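Local atomic coordinates of angiotensin-converting enzyme (Anopheles gambiae, PDB entry 6S1Y), a protein that acts as a zinc metallopeptidase and, like other members of the angiotensin-converting enzyme family, probably cleaves dipeptides from the carboxyl ends of small peptides. Residues D439-G444 against R453-K458; C457-M462 against F480-K485; Q506-A511 against K525-C530. One frame throughout, in Å; residues are numbered along the deposited sequence. Where two conformers were deposited one is given.

Contacts 1 and 2 form one continuous patch, their centres about 7 Å apart. Both use helix 455-467 and share Cys-457 and Lys-458; Asn-456 OD1 probably accepts a hydrogen bond from Asp-481 N at 2.9 Å, and Tyr-441 CE1 packs 3.5 Å from Phe-459 N. Contact 3 lies on the other side of the chain's centre, about 37 Å from contact 1 and 36 Å from contact 2 between centres, with nearest atoms about 16 and 21 Å apart. The active-site link is most direct in contact 2, where Lys-485 binds the gamma-glutamyl ligand. Segment 439-444 of contact 1 is tied to the pocket residue Tyr-494, whose backbone N bonds Asp-439 OD2, though Asp-439 takes no part there.

Contact 1. Residues D439-G444 against R453-K458; sequences DKYRWG and REYNCK
The hydroxyl of Tyr-441 donates to the main-chain carbonyl of Tyr-455, with OH to O at 2.7 Å. The C=O...donor angle is 113° and the hydroxyl stands above the carbonyl plane, so the bond is short but does not fall on a lone pair. Relative to the phenol ring, the carbonyl oxygen lies at the edge, near its plane, and Tyr-441 CE1 and CZ are each 3.4 Å from Tyr-455 O. With CG anti to the backbone nitrogen (chi1 175°), the ring of Tyr-441 extends across to the start of the facing helix. Its hydroxyl also packs beside the Tyr-455 side chain, OH to CB 3.6 Å, while CE1 comes within 4.1 Å of Lys-458 C. The nearest CA pair, Tyr-441 and Lys-458, is 7.8 Å apart; the phenol bridges to the Tyr-455 carbonyl.

Within helix 431-447, Arg-442 grips Asp-439, three residues earlier, side-on in a salt bridge. NH2 and NE of Arg-442 both bond to Asp-439 OD1, NH2 at 2.9 Å on the syn lone pair. The second oxygen of Asp-439 accepts from the backbone nitrogens of Tyr-494 and Leu-495, so the carboxylate joins this helix to the 494-495 backbone.

Tyr-441 lies on helix 431-447 and Tyr-455 opens helix 455-467, making this a link between two consecutive helices, with Ile-450 of the connection also touching Tyr-441. Trp-443 meets helix 190-196, the Tyr-455 hydroxyl bonds Gln-172 on helix 168-184, and Cys-457 is disulfide-linked to Cys-602 near the chain end.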
loop_
_atom_site.group_PDB
_atom_site.type_symbol
_atom_site.label_atom_id
_atom_site.label_comp_id
_atom_site.label_asym_id
_atom_site.label_seq_id
_atom_site.Cartn_x
_atom_site.Cartn_y
_atom_site.Cartn_z
ATOM N N ASP A 439 6.535 -5.140 -8.143
ATOM C CA ASP A 439 7.788 -5.713 -7.675
ATOM C C ASP A 439 8.312 -6.797 -8.596
ATOM O O ASP A 439 9.534 -6.950 -8.712
ATOM C CB ASP A 439 7.640 -6.199 -6.234
ATOM C CG ASP A 439 7.838 -5.035 -5.223
ATOM O OD1 ASP A 439 8.015 -3.891 -5.692
ATOM O OD2 ASP A 439 7.847 -5.255 -3.989
ATOM N N LYS A 440 7.456 -7.523 -9.309
ATOM C CA LYS A 440 8.003 -8.421 -10.322
ATOM C C LYS A 440 8.836 -7.618 -11.305
ATOM O O LYS A 440 9.945 -8.015 -11.658
ATOM C CB LYS A 440 6.888 -9.190 -11.030
ATOM C CG LYS A 440 7.353 -10.313 -11.936
ATOM C CD LYS A 440 6.194 -10.831 -12.813
ATOM C CE LYS A 440 6.598 -12.019 -13.727
ATOM N NZ LYS A 440 6.720 -13.285 -12.968
ATOM N N TYR A 441 8.350 -6.441 -11.698
ATOM C CA TYR A 441 9.139 -5.573 -12.562
ATOM C C TYR A 441 10.419 -5.128 -11.870
ATOM O O TYR A 441 11.511 -5.201 -12.453
ATOM C CB TYR A 441 8.324 -4.358 -12.989
ATOM C CG TYR A 441 9.110 -3.365 -13.795
ATOM C CD1 TYR A 441 9.357 -3.581 -15.134
ATOM C CD2 TYR A 441 9.614 -2.207 -13.218
ATOM C CE1 TYR A 441 10.078 -2.680 -15.878
ATOM C CE2 TYR A 441 10.331 -1.293 -13.966
ATOM C CZ TYR A 441 10.556 -1.536 -15.295
ATOM O OH TYR A 441 11.261 -0.623 -16.041
ATOM N N ARG A 442 10.314 -4.644 -10.629
ATOM C CA ARG A 442 11.510 -4.105 -9.987
ATOM C C ARG A 442 12.502 -5.212 -9.657
ATOM O O ARG A 442 13.714 -5.014 -9.785
ATOM C CB ARG A 442 11.129 -3.290 -8.748
ATOM C CG ARG A 442 10.520 -1.949 -9.139
ATOM C CD ARG A 442 10.384 -0.948 -7.971
ATOM N NE ARG A 442 9.379 -1.322 -6.976
ATOM C CZ ARG A 442 9.061 -0.591 -5.903
ATOM N NH1 ARG A 442 9.659 0.575 -5.632
ATOM N NH2 ARG A 442 8.133 -1.037 -5.085
ATOM N N TRP A 443 12.024 -6.396 -9.262
ATOM C CA TRP A 443 12.945 -7.518 -9.094
ATOM C C TRP A 443 13.724 -7.770 -10.381
ATOM O O TRP A 443 14.922 -8.080 -10.344
ATOM C CB TRP A 443 12.209 -8.796 -8.711
ATOM C CG TRP A 443 11.490 -8.735 -7.441
ATOM C CD1 TRP A 443 11.709 -7.866 -6.419
ATOM C CD2 TRP A 443 10.401 -9.569 -7.037
ATOM N NE1 TRP A 443 10.823 -8.112 -5.392
ATOM C CE2 TRP A 443 10.008 -9.147 -5.745
ATOM C CE3 TRP A 443 9.718 -10.642 -7.636
ATOM C CZ2 TRP A 443 8.965 -9.749 -5.047
ATOM C CZ3 TRP A 443 8.666 -11.237 -6.938
ATOM C CH2 TRP A 443 8.301 -10.791 -5.664
ATOM N N GLY A 444 13.049 -7.652 -11.529
ATOM C CA GLY A 444 13.700 -7.908 -12.793
ATOM C C GLY A 444 14.772 -6.890 -13.115
ATOM O O GLY A 444 15.827 -7.243 -13.653
ATOM N N ARG A 453 17.733 -0.579 -21.749
ATOM C CA ARG A 453 17.186 -0.165 -23.037
ATOM C C ARG A 453 15.813 -0.769 -23.305
ATOM O O ARG A 453 15.209 -0.452 -24.329
ATOM C CB ARG A 453 18.162 -0.527 -24.162
ATOM C CG ARG A 453 18.388 -2.009 -24.298
ATOM C CD ARG A 453 19.610 -2.339 -25.158
ATOM N NE ARG A 453 20.214 -3.601 -24.730
ATOM C CZ ARG A 453 19.655 -4.799 -24.898
ATOM N NH1 ARG A 453 18.469 -4.912 -25.491
ATOM N NH2 ARG A 453 20.283 -5.885 -24.463
ATOM N N GLU A 454 15.307 -1.618 -22.412
ATOM C CA GLU A 454 13.948 -2.141 -22.504
ATOM C C GLU A 454 13.130 -1.810 -21.253
ATOM O O GLU A 454 12.119 -2.461 -20.979
ATOM C CB GLU A 454 13.982 -3.657 -22.744
ATOM C CG GLU A 454 15.129 -4.356 -22.042
ATOM C CD GLU A 454 14.980 -5.868 -21.953
ATOM O OE1 GLU A 454 15.433 -6.428 -20.923
ATOM O OE2 GLU A 454 14.430 -6.492 -22.891
ATOM N N TYR A 455 13.532 -0.792 -20.496
ATOM C CA TYR A 455 12.869 -0.495 -19.224
ATOM C C TYR A 455 11.375 -0.234 -19.411
ATOM O O TYR A 455 10.542 -0.746 -18.653
ATOM C CB TYR A 455 13.519 0.722 -18.566
ATOM C CG TYR A 455 14.699 0.458 -17.651
ATOM C CD1 TYR A 455 15.078 -0.818 -17.286
ATOM C CD2 TYR A 455 15.410 1.518 -17.131
ATOM C CE1 TYR A 455 16.157 -1.017 -16.439
ATOM C CE2 TYR A 455 16.473 1.332 -16.285
ATOM C CZ TYR A 455 16.840 0.085 -15.936
ATOM O OH TYR A 455 17.911 -0.030 -15.091
ATOM N N ASN A 456 11.008 0.559 -20.417
ATOM C CA ASN A 456 9.625 0.993 -20.465
ATOM C C ASN A 456 8.717 -0.066 -21.071
ATOM O O ASN A 456 7.619 -0.307 -20.552
ATOM C CB ASN A 456 9.484 2.307 -21.228
ATOM C CG ASN A 456 8.291 3.139 -20.717
ATOM O OD1 ASN A 456 7.948 3.095 -19.522
ATOM N ND2 ASN A 456 7.642 3.875 -21.623
ATOM N N CYS A 457 9.141 -0.729 -22.150
ATOM C CA CYS A 457 8.225 -1.687 -22.760
ATOM C C CYS A 457 8.117 -2.982 -21.954
ATOM O O CYS A 457 7.061 -3.614 -21.981
ATOM C CB CYS A 457 8.616 -1.921 -24.225
ATOM S SG CYS A 457 8.155 -0.408 -25.290
ATOM N N LYS A 458 9.134 -3.375 -21.189
ATOM C CA LYS A 458 8.936 -4.514 -20.295
ATOM C C LYS A 458 8.014 -4.155 -19.130
ATOM O O LYS A 458 7.284 -5.014 -18.626
ATOM C CB LYS A 458 10.281 -5.049 -19.786
ATOM C CG LYS A 458 10.988 -5.994 -20.798
ATOM C CD LYS A 458 10.209 -7.291 -20.984
ATOM C CE LYS A 458 10.969 -8.343 -21.812
ATOM N NZ LYS A 458 10.569 -9.739 -21.417
#

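Contact 2. Residues C457-M462 against F480-K485; sequences CKFWEM and FDPPAK. With KSN ((2~{S})-2-[[(4~{S})-4-azanyl-5-oxidanyl-5-oxidanylidene-pentanoyl]amino]pentanedioic acid), chain H.
Phe-459, on helix 455-467, faces Pro-482 at the start of a short 3-10 turn, with their CA atoms 7.1 Å apart. The proline sets its CG over one face of the Phe-459 ring, a CH-pi contact in which CG is 4.0 Å from the ring centroid and 20° off the normal, displaced toward the rim on the CG and CD1 side. Next along the helix, Trp-460 presents its indole edge to Asp-481. NE1 donates to OD2 at 2.7 Å with an N-H...O angle of 165°; the acceptor lies almost in the indole plane and is met on its anti side. Indole and carboxylate planes are turned 65° apart, and Asp-481 CB rests 3.7 Å from Trp-460 CZ2. Phe-459 CD2 sits over the centre of one indole face.

Lys-485, its chain bent at the second torsion, turns its end away from the helix: NZ bonds the ligand carboxylate oxygen O19 at 2.9 Å. Gln-255 also accepts from NZ, and Trp-253 offers a cation-pi contact.

The buried carboxylate of Asp-481 has at least one partner on each oxygen, the indole on OD2 and a salt bridge from Arg-475 on OD1, which probably favours its ionised form. A CH-pi contact on Pro-482 and an indole hydrogen bond on Asp-481, just before it, hold the start of the 3-10 segment against the helix. That segment leads to Lys-485, whose bond to O19 is consistent with recognition of a substrate carboxylate.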
loop_
_atom_site.group_PDB
_atom_site.type_symbol
_atom_site.label_atom_id
_atom_site.label_comp_id
_atom_site.label_asym_id
_atom_site.label_seq_id
_atom_site.Cartn_x
_atom_site.Cartn_y
_atom_site.Cartn_z
ATOM N N CYS A 457 9.141 -0.729 -22.150
ATOM C CA CYS A 457 8.225 -1.687 -22.760
ATOM C C CYS A 457 8.117 -2.982 -21.954
ATOM O O CYS A 457 7.061 -3.614 -21.981
ATOM C CB CYS A 457 8.616 -1.921 -24.225
ATOM S SG CYS A 457 8.155 -0.408 -25.290
ATOM N N LYS A 458 9.134 -3.375 -21.189
ATOM C CA LYS A 458 8.936 -4.514 -20.295
ATOM C C LYS A 458 8.014 -4.155 -19.130
ATOM O O LYS A 458 7.284 -5.014 -18.626
ATOM C CB LYS A 458 10.281 -5.049 -19.786
ATOM C CG LYS A 458 10.988 -5.994 -20.798
ATOM C CD LYS A 458 10.209 -7.291 -20.984
ATOM C CE LYS A 458 10.969 -8.343 -21.812
ATOM N NZ LYS A 458 10.569 -9.739 -21.417
ATOM N N PHE A 459 7.992 -2.889 -18.714
ATOM C CA PHE A 459 7.010 -2.451 -17.725
ATOM C C PHE A 459 5.591 -2.586 -18.267
ATOM O O PHE A 459 4.757 -3.315 -17.709
ATOM C CB PHE A 459 7.292 -1.013 -17.330
ATOM C CG PHE A 459 6.271 -0.428 -16.388
ATOM C CD1 PHE A 459 6.233 -0.816 -15.052
ATOM C CD2 PHE A 459 5.405 0.554 -16.824
ATOM C CE1 PHE A 459 5.313 -0.260 -14.171
ATOM C CE2 PHE A 459 4.496 1.116 -15.966
ATOM C CZ PHE A 459 4.442 0.700 -14.624
ATOM N N TRP A 460 5.300 -1.905 -19.378
ATOM C CA TRP A 460 3.941 -1.930 -19.901
ATOM C C TRP A 460 3.555 -3.315 -20.409
ATOM O O TRP A 460 2.372 -3.667 -20.408
ATOM C CB TRP A 460 3.785 -0.886 -21.006
ATOM C CG TRP A 460 3.807 0.518 -20.480
ATOM C CD1 TRP A 460 4.709 1.512 -20.774
ATOM C CD2 TRP A 460 2.875 1.088 -19.551
ATOM N NE1 TRP A 460 4.388 2.678 -20.071
ATOM C CE2 TRP A 460 3.276 2.431 -19.310
ATOM C CE3 TRP A 460 1.747 0.594 -18.889
ATOM C CZ2 TRP A 460 2.575 3.270 -18.460
ATOM C CZ3 TRP A 460 1.062 1.439 -18.029
ATOM C CH2 TRP A 460 1.480 2.761 -17.830
ATOM N N GLU A 461 4.530 -4.126 -20.822
ATOM C CA GLU A 461 4.221 -5.492 -21.229
ATOM C C GLU A 461 3.747 -6.306 -20.031
ATOM O O GLU A 461 2.764 -7.053 -20.130
ATOM C CB GLU A 461 5.446 -6.148 -21.900
ATOM C CG GLU A 461 5.262 -7.631 -22.231
ATOM C CD GLU A 461 6.545 -8.295 -22.759
ATOM O OE1 GLU A 461 7.325 -8.832 -21.941
ATOM O OE2 GLU A 461 6.778 -8.258 -23.989
ATOM N N MET A 462 4.416 -6.159 -18.884
ATOM C CA MET A 462 3.970 -6.873 -17.689
ATOM C C MET A 462 2.619 -6.351 -17.198
ATOM O O MET A 462 1.751 -7.136 -16.810
ATOM C CB MET A 462 5.032 -6.761 -16.588
ATOM C CG MET A 462 6.260 -7.664 -16.811
ATOM S SD MET A 462 7.491 -7.590 -15.469
ATOM C CE MET A 462 6.342 -7.469 -14.142
ATOM N N PHE A 480 9.768 6.918 -19.850
ATOM C CA PHE A 480 10.188 5.989 -18.794
ATOM C C PHE A 480 9.193 6.124 -17.630
ATOM O O PHE A 480 9.352 6.964 -16.743
ATOM C CB PHE A 480 11.616 6.249 -18.349
ATOM C CG PHE A 480 12.032 5.402 -17.179
ATOM C CD1 PHE A 480 11.958 4.039 -17.249
ATOM C CD2 PHE A 480 12.472 5.974 -16.018
ATOM C CE1 PHE A 480 12.317 3.256 -16.179
ATOM C CE2 PHE A 480 12.844 5.194 -14.945
ATOM C CZ PHE A 480 12.765 3.832 -15.024
ATOM N N ASP A 481 8.192 5.267 -17.638
ATOM C CA ASP A 481 6.963 5.519 -16.908
ATOM C C ASP A 481 6.865 4.971 -15.484
ATOM O O ASP A 481 6.048 5.471 -14.705
ATOM C CB ASP A 481 5.802 4.987 -17.762
ATOM C CG ASP A 481 5.584 5.819 -19.016
ATOM O OD1 ASP A 481 5.673 7.064 -18.876
ATOM O OD2 ASP A 481 5.331 5.245 -20.121
ATOM N N PRO A 482 7.674 3.996 -15.087
ATOM C CA PRO A 482 7.556 3.432 -13.713
ATOM C C PRO A 482 7.630 4.472 -12.609
ATOM O O PRO A 482 6.907 4.354 -11.606
ATOM C CB PRO A 482 8.742 2.457 -13.640
ATOM C CG PRO A 482 8.837 1.982 -15.071
ATOM C CD PRO A 482 8.610 3.203 -15.911
ATOM N N PRO A 483 8.488 5.491 -12.715
ATOM C CA PRO A 483 8.607 6.448 -11.590
ATOM C C PRO A 483 7.380 7.337 -11.397
ATOM O O PRO A 483 7.305 8.041 -10.386
ATOM C CB PRO A 483 9.846 7.288 -11.954
ATOM C CG PRO A 483 10.588 6.447 -12.954
ATOM C CD PRO A 483 9.514 5.727 -13.740
ATOM N N ALA A 484 6.435 7.334 -12.344
ATOM C CA ALA A 484 5.168 8.031 -12.194
ATOM C C ALA A 484 4.319 7.477 -11.058
ATOM O O ALA A 484 3.237 7.998 -10.791
ATOM C CB ALA A 484 4.373 7.958 -13.498
ATOM N N LYS A 485 4.777 6.415 -10.408
ATOM C CA LYS A 485 4.089 5.814 -9.265
ATOM C C LYS A 485 4.921 6.105 -8.023
ATOM O O LYS A 485 6.139 5.867 -8.028
ATOM C CB LYS A 485 3.905 4.313 -9.477
ATOM C CG LYS A 485 3.364 3.548 -8.305
ATOM C CD LYS A 485 1.954 3.969 -7.950
ATOM C CE LYS A 485 1.505 3.324 -6.634
ATOM N NZ LYS A 485 0.299 4.017 -6.028
HETATM C C10 KSN H . 5.572 5.281 3.050
HETATM C C13 KSN H . 1.278 3.510 3.222
HETATM C C17 KSN H . -1.225 3.088 -2.807
HETATM C C02 KSN H . -1.789 2.428 -1.542
HETATM C C03 KSN H . -0.997 2.672 -0.250
HETATM C C04 KSN H . -0.071 3.878 -0.223
HETATM C C05 KSN H . -0.386 4.933 0.869
HETATM C C07 KSN H . 1.805 4.522 2.175
HETATM C C08 KSN H . 2.997 5.337 2.660
HETATM C C09 KSN H . 4.265 4.486 2.862
HETATM N N01 KSN H . -1.893 0.977 -1.728
HETATM N N06 KSN H . 0.550 5.254 1.957
HETATM O O11 KSN H . 5.626 6.495 2.680
HETATM O O12 KSN H . 6.612 4.736 3.559
HETATM O O14 KSN H . 0.445 3.918 4.078
HETATM O O15 KSN H . 1.617 2.311 3.217
HETATM O O16 KSN H . -1.398 5.564 0.791
HETATM O O18 KSN H . -1.573 4.273 -3.055
HETATM O O19 KSN H . -0.444 2.521 -3.618
#

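Contact 3. Residues Q506-A511 against K525-C530; sequences QFHRAA and KTLNNC
His-508 reaches from its helix toward Leu-527 and Cys-530, its CB already pointing at the facing loop. The first torsion (177°) turns the ring away from the backbone N and brings the far edge of the imidazole to the loop. Along that edge, CD2 passes 3.8 Å from Leu-527 O, and CE1 lies 3.7 Å from Cys-530 SG. NE2, between these two carbons, donates to Leu-527 O at 3.1 Å with an N-H...O angle of 159°. This bond is well oriented at both ends: the oxygen is essentially in the imidazole plane, while the nitrogen approaches in the carbonyl plane on a lone pair, at a C=O...N angle of 142°. It is this bond that sets the rotation of the imidazole; the sulfur packs obliquely beside the ring, 4.4 Å from its centroid.

Leu-527 adds an apolar contact. Its CD2 methyl lies against the base of Arg-509, 3.7 Å from CB and equally near CA, while the arginine's polar end bends away at chi3 toward Asp-570, Glu-564 and Glu-574, which make long, weak ion pairs with it. The accepting carbonyl belongs to a type I turn from Thr-526 to Asn-529, so the histidine holds the loop by the backbone of that turn.

Helix 495-514 is thereby fastened to the loop that leads to helix 536-547, and the Cys-530 to Cys-512 disulfide ties the same two elements covalently. His-508 also touches Leu-393 and Ser-394 of helix 381-395; helix 570-575 meets Arg-509 and Leu-527 through Ala-571, Glu-574 and Tyr-575.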
loop_
_atom_site.group_PDB
_atom_site.type_symbol
_atom_site.label_atom_id
_atom_site.label_comp_id
_atom_site.label_asym_id
_atom_site.label_seq_id
_atom_site.Cartn_x
_atom_site.Cartn_y
_atom_site.Cartn_z
ATOM N N GLN A 506 -7.546 -13.309 5.686
ATOM C CA GLN A 506 -7.343 -14.287 6.754
ATOM C C GLN A 506 -7.568 -13.654 8.124
ATOM O O GLN A 506 -8.247 -14.232 8.974
ATOM C CB GLN A 506 -5.941 -14.880 6.641
ATOM C CG GLN A 506 -5.705 -15.608 5.328
ATOM C CD GLN A 506 -4.338 -16.204 5.218
ATOM O OE1 GLN A 506 -3.468 -15.688 4.495
ATOM N NE2 GLN A 506 -4.123 -17.315 5.904
ATOM N N PHE A 507 -7.026 -12.454 8.344
ATOM C CA PHE A 507 -7.233 -11.734 9.599
ATOM C C PHE A 507 -8.711 -11.392 9.787
ATOM O O PHE A 507 -9.279 -11.592 10.869
ATOM C CB PHE A 507 -6.392 -10.452 9.611
ATOM C CG PHE A 507 -4.889 -10.676 9.599
ATOM C CD1 PHE A 507 -4.338 -11.898 9.925
ATOM C CD2 PHE A 507 -4.035 -9.630 9.305
ATOM C CE1 PHE A 507 -2.965 -12.071 9.946
ATOM C CE2 PHE A 507 -2.658 -9.795 9.318
ATOM C CZ PHE A 507 -2.121 -11.015 9.635
ATOM N N HIS A 508 -9.350 -10.861 8.738
ATOM C CA HIS A 508 -10.767 -10.512 8.816
ATOM C C HIS A 508 -11.620 -11.724 9.167
ATOM O O HIS A 508 -12.553 -11.624 9.972
ATOM C CB HIS A 508 -11.209 -9.913 7.481
ATOM C CG HIS A 508 -12.667 -9.562 7.395
ATOM N ND1 HIS A 508 -13.235 -8.556 8.138
ATOM C CD2 HIS A 508 -13.654 -10.043 6.604
ATOM C CE1 HIS A 508 -14.509 -8.434 7.822
ATOM N NE2 HIS A 508 -14.791 -9.331 6.898
ATOM N N ARG A 509 -11.337 -12.870 8.550
ATOM C CA ARG A 509 -12.117 -14.069 8.823
ATOM C C ARG A 509 -11.978 -14.480 10.281
ATOM O O ARG A 509 -12.971 -14.827 10.932
ATOM C CB ARG A 509 -11.662 -15.202 7.907
ATOM C CG ARG A 509 -12.312 -16.565 8.206
ATOM C CD ARG A 509 -12.060 -17.581 7.108
ATOM N NE ARG A 509 -10.655 -17.932 6.996
ATOM C CZ ARG A 509 -10.157 -18.738 6.067
ATOM N NH1 ARG A 509 -10.963 -19.283 5.155
ATOM N NH2 ARG A 509 -8.855 -18.996 6.044
ATOM N N ALA A 510 -10.754 -14.448 10.808
ATOM C CA ALA A 510 -10.531 -14.810 12.199
ATOM C C ALA A 510 -11.214 -13.832 13.141
ATOM O O ALA A 510 -11.795 -14.236 14.153
ATOM C CB ALA A 510 -9.029 -14.871 12.478
ATOM N N ALA A 511 -11.182 -12.542 12.823
ATOM C CA ALA A 511 -11.788 -11.575 13.731
ATOM C C ALA A 511 -13.306 -11.664 13.711
ATOM O O ALA A 511 -13.953 -11.482 14.751
ATOM C CB ALA A 511 -11.332 -10.155 13.379
ATOM N N LYS A 525 -24.299 -14.963 8.026
ATOM C CA LYS A 525 -23.049 -14.638 8.706
ATOM C C LYS A 525 -21.851 -14.872 7.783
ATOM O O LYS A 525 -20.953 -15.666 8.046
ATOM C CB LYS A 525 -22.929 -15.441 10.001
ATOM C CG LYS A 525 -23.934 -15.008 11.063
ATOM C CD LYS A 525 -23.801 -15.826 12.346
ATOM C CE LYS A 525 -24.022 -14.955 13.582
ATOM N NZ LYS A 525 -25.370 -14.327 13.635
ATOM N N THR A 526 -21.824 -14.122 6.683
ATOM C CA THR A 526 -20.781 -14.253 5.680
ATOM C C THR A 526 -19.624 -13.306 5.974
ATOM O O THR A 526 -19.733 -12.349 6.749
ATOM C CB THR A 526 -21.322 -13.945 4.282
ATOM O OG1 THR A 526 -21.701 -12.557 4.219
ATOM C CG2 THR A 526 -22.520 -14.840 3.943
ATOM N N LEU A 527 -18.510 -13.558 5.299
ATOM C CA LEU A 527 -17.405 -12.617 5.351
ATOM C C LEU A 527 -17.794 -11.265 4.778
ATOM O O LEU A 527 -17.196 -10.260 5.152
ATOM C CB LEU A 527 -16.210 -13.171 4.591
ATOM C CG LEU A 527 -15.639 -14.453 5.177
ATOM C CD1 LEU A 527 -14.625 -15.075 4.228
ATOM C CD2 LEU A 527 -14.996 -14.171 6.541
ATOM N N ASN A 528 -18.802 -11.218 3.902
ATOM C CA ASN A 528 -19.155 -9.991 3.209
ATOM C C ASN A 528 -20.044 -9.060 4.018
ATOM O O ASN A 528 -20.142 -7.876 3.672
ATOM C CB ASN A 528 -19.864 -10.323 1.886
ATOM C CG ASN A 528 -19.041 -11.227 1.018
ATOM O OD1 ASN A 528 -19.027 -12.445 1.206
ATOM N ND2 ASN A 528 -18.306 -10.638 0.086
ATOM N N ASN A 529 -20.693 -9.552 5.077
ATOM C CA ASN A 529 -21.560 -8.708 5.895
ATOM C C ASN A 529 -21.119 -8.642 7.357
ATOM O O ASN A 529 -21.894 -8.186 8.204
ATOM C CB ASN A 529 -23.022 -9.179 5.799
ATOM C CG ASN A 529 -23.243 -10.588 6.345
ATOM O OD1 ASN A 529 -22.359 -11.175 6.978
ATOM N ND2 ASN A 529 -24.432 -11.138 6.098
ATOM N N CYS A 530 -19.893 -9.066 7.670
ATOM C CA CYS A 530 -19.398 -9.057 9.042
ATOM C C CYS A 530 -18.909 -7.677 9.454
ATOM O O CYS A 530 -18.151 -7.039 8.722
ATOM C CB CYS A 530 -18.245 -10.046 9.202
ATOM S SG CYS A 530 -16.958 -9.417 10.387
#